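Long-range contact in DisA protein (Sorangium cellulosum, PDB 6CCA), which appears to be the carbon methyltransferase of the disorazol polyketide assembly line, probably installing the two methyl groups of a gem-dimethyl unit: residues A[60-65]-A[340-345]. Numbering follows the deposited sequence.
Sequences ALERFS and VVHFLT
The His342 imidazole carries the Glu62 carboxylate over one face: OE1 of Glu62 rides 3.5 Å over the ring, displaced from its centre. Here an acid of the long helix 55-75 meets the N-terminus of helix 342-346, and the carboxylate and ring planes are 32° apart. Arg63 NH1 approaches the rim of the imidazole, 4.1 Å from His342 NE2, with the guanidinium turned 78° against the ring. Glu62 O lies in the ring plane, at the CD2 edge. Glu66 ties this corner together, forming a salt bridge with Arg63 NH1 and a weak hydrogen bond with His342 NE2.

Helix 342-346 follows strand 330-337 of the mixed sheet, which resembles the class I methyltransferase fold, and Val341 is its N-cap. Glu62 accepts a hydrogen bond at OE2 from His342 N, the first amide after the cap, but 2.4 Å from OE2 to N is too short to trust, so the exact place of the carboxylate is doubtful. A bend at chi2 (-90°) turns the acid toward the helix start, a position that would tend to favour its charged form. Phe343 N, the next amide along, donates to a water whose own approach to OE2 is likewise too short and doubtful; another water links OE1 to Val340 O.

Deeper in, the join becomes apolar. Ser65 CB packs 3.5 Å from His342 CB, while Leu61 CD2 touches Phe343 CB at 4.3 Å. Helix 152-163 closes over this side, with Tyr154 meeting the Phe343 ring edge-to-face. Ser65 OG turns back to its own helix, donating to Leu61 O at 2.9 Å, and this oxygen also takes Ser65 N, the two donors reaching it from opposite faces of the carbonyl plane.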
# COMPACT_ATOMS: atom_id res chain seq x y z
N ALA A 60 -14.67 -7.87 10.68
CA ALA A 60 -15.66 -8.62 9.95
C ALA A 60 -15.31 -8.77 8.47
O ALA A 60 -15.59 -9.81 7.83
CB ALA A 60 -17.04 -7.98 10.07
N LEU A 61 -14.67 -7.75 7.91
CA LEU A 61 -14.15 -7.86 6.53
C LEU A 61 -13.16 -9.01 6.40
O LEU A 61 -13.16 -9.72 5.39
CB LEU A 61 -13.61 -6.49 6.09
CG LEU A 61 -13.02 -6.42 4.70
CD1 LEU A 61 -14.08 -6.62 3.66
CD2 LEU A 61 -12.36 -5.11 4.47
N GLU A 62 -12.33 -9.22 7.40
CA GLU A 62 -11.37 -10.31 7.36
C GLU A 62 -12.04 -11.69 7.34
O GLU A 62 -11.68 -12.55 6.60
CB GLU A 62 -10.41 -10.25 8.55
CG GLU A 62 -9.20 -9.40 8.32
CD GLU A 62 -8.03 -10.19 7.73
OE1 GLU A 62 -7.27 -10.88 8.43
OE2 GLU A 62 -7.90 -10.12 6.58
N ARG A 63 -13.01 -11.87 8.22
CA ARG A 63 -13.73 -13.11 8.31
C ARG A 63 -14.51 -13.37 7.01
O ARG A 63 -14.48 -14.42 6.50
CB ARG A 63 -14.65 -13.14 9.52
CG ARG A 63 -13.95 -13.17 10.88
CD ARG A 63 -12.64 -13.98 10.95
NE ARG A 63 -11.54 -13.05 11.20
CZ ARG A 63 -10.27 -13.21 10.86
NH1 ARG A 63 -9.80 -14.28 10.29
NH2 ARG A 63 -9.46 -12.22 11.10
N PHE A 64 -15.17 -12.36 6.51
CA PHE A 64 -15.84 -12.45 5.24
C PHE A 64 -14.90 -12.92 4.12
O PHE A 64 -15.25 -13.74 3.32
CB PHE A 64 -16.49 -11.12 4.94
CG PHE A 64 -17.05 -10.99 3.55
CD1 PHE A 64 -18.19 -11.67 3.19
CD2 PHE A 64 -16.48 -10.16 2.64
CE1 PHE A 64 -18.71 -11.55 1.95
CE2 PHE A 64 -17.01 -10.02 1.38
CZ PHE A 64 -18.13 -10.72 1.05
N SER A 65 -13.69 -12.37 4.09
CA SER A 65 -12.74 -12.75 3.06
C SER A 65 -12.45 -14.25 3.12
O SER A 65 -12.32 -14.89 2.10
CB SER A 65 -11.44 -11.93 3.21
OG SER A 65 -11.70 -10.54 3.05
N VAL A 340 -0.82 -8.18 6.60
CA VAL A 340 -1.15 -8.88 5.39
C VAL A 340 -2.64 -9.29 5.50
O VAL A 340 -2.98 -10.46 5.61
CB VAL A 340 -0.34 -10.17 5.21
CG1 VAL A 340 -0.57 -10.66 3.80
CG2 VAL A 340 1.17 -9.93 5.31
N VAL A 341 -3.53 -8.33 5.52
CA VAL A 341 -4.99 -8.64 5.57
C VAL A 341 -5.49 -9.43 4.34
O VAL A 341 -5.00 -9.27 3.19
CB VAL A 341 -5.81 -7.34 5.80
CG1 VAL A 341 -5.41 -6.74 7.14
CG2 VAL A 341 -5.62 -6.32 4.69
N HIS A 342 -6.51 -10.29 4.58
CA HIS A 342 -7.02 -11.18 3.53
C HIS A 342 -7.61 -10.36 2.38
O HIS A 342 -7.52 -10.74 1.21
CB HIS A 342 -8.08 -12.10 4.11
CG HIS A 342 -7.58 -12.96 5.22
ND1 HIS A 342 -6.28 -13.43 5.30
CD2 HIS A 342 -8.24 -13.50 6.28
CE1 HIS A 342 -6.14 -14.15 6.39
NE2 HIS A 342 -7.32 -14.22 6.99
N PHE A 343 -8.16 -9.21 2.72
CA PHE A 343 -8.68 -8.32 1.70
C PHE A 343 -7.66 -8.01 0.68
O PHE A 343 -7.93 -7.95 -0.52
CB PHE A 343 -9.17 -6.98 2.34
CG PHE A 343 -9.34 -5.90 1.29
CD1 PHE A 343 -10.43 -5.94 0.42
CD2 PHE A 343 -8.38 -4.94 1.10
CE1 PHE A 343 -10.61 -4.99 -0.62
CE2 PHE A 343 -8.48 -4.00 0.06
CZ PHE A 343 -9.62 -4.01 -0.80
N LEU A 344 -6.44 -7.70 1.11
CA LEU A 344 -5.37 -7.43 0.18
C LEU A 344 -4.89 -8.65 -0.58
O LEU A 344 -4.63 -8.60 -1.81
CB LEU A 344 -4.16 -6.80 0.93
CG LEU A 344 -4.46 -5.39 1.46
CD1 LEU A 344 -3.22 -4.94 2.27
CD2 LEU A 344 -4.73 -4.39 0.34
N THR A 345 -4.69 -9.75 0.14
CA THR A 345 -4.26 -10.96 -0.55
C THR A 345 -5.19 -11.30 -1.73
O THR A 345 -4.73 -11.63 -2.82
CB THR A 345 -4.14 -12.17 0.39
OG1 THR A 345 -3.14 -11.90 1.41
CG2 THR A 345 -3.77 -13.45 -0.42
O HOH W 1 -9.26 -8.46 5.40
O HOH W 2 -4.18 -11.68 7.87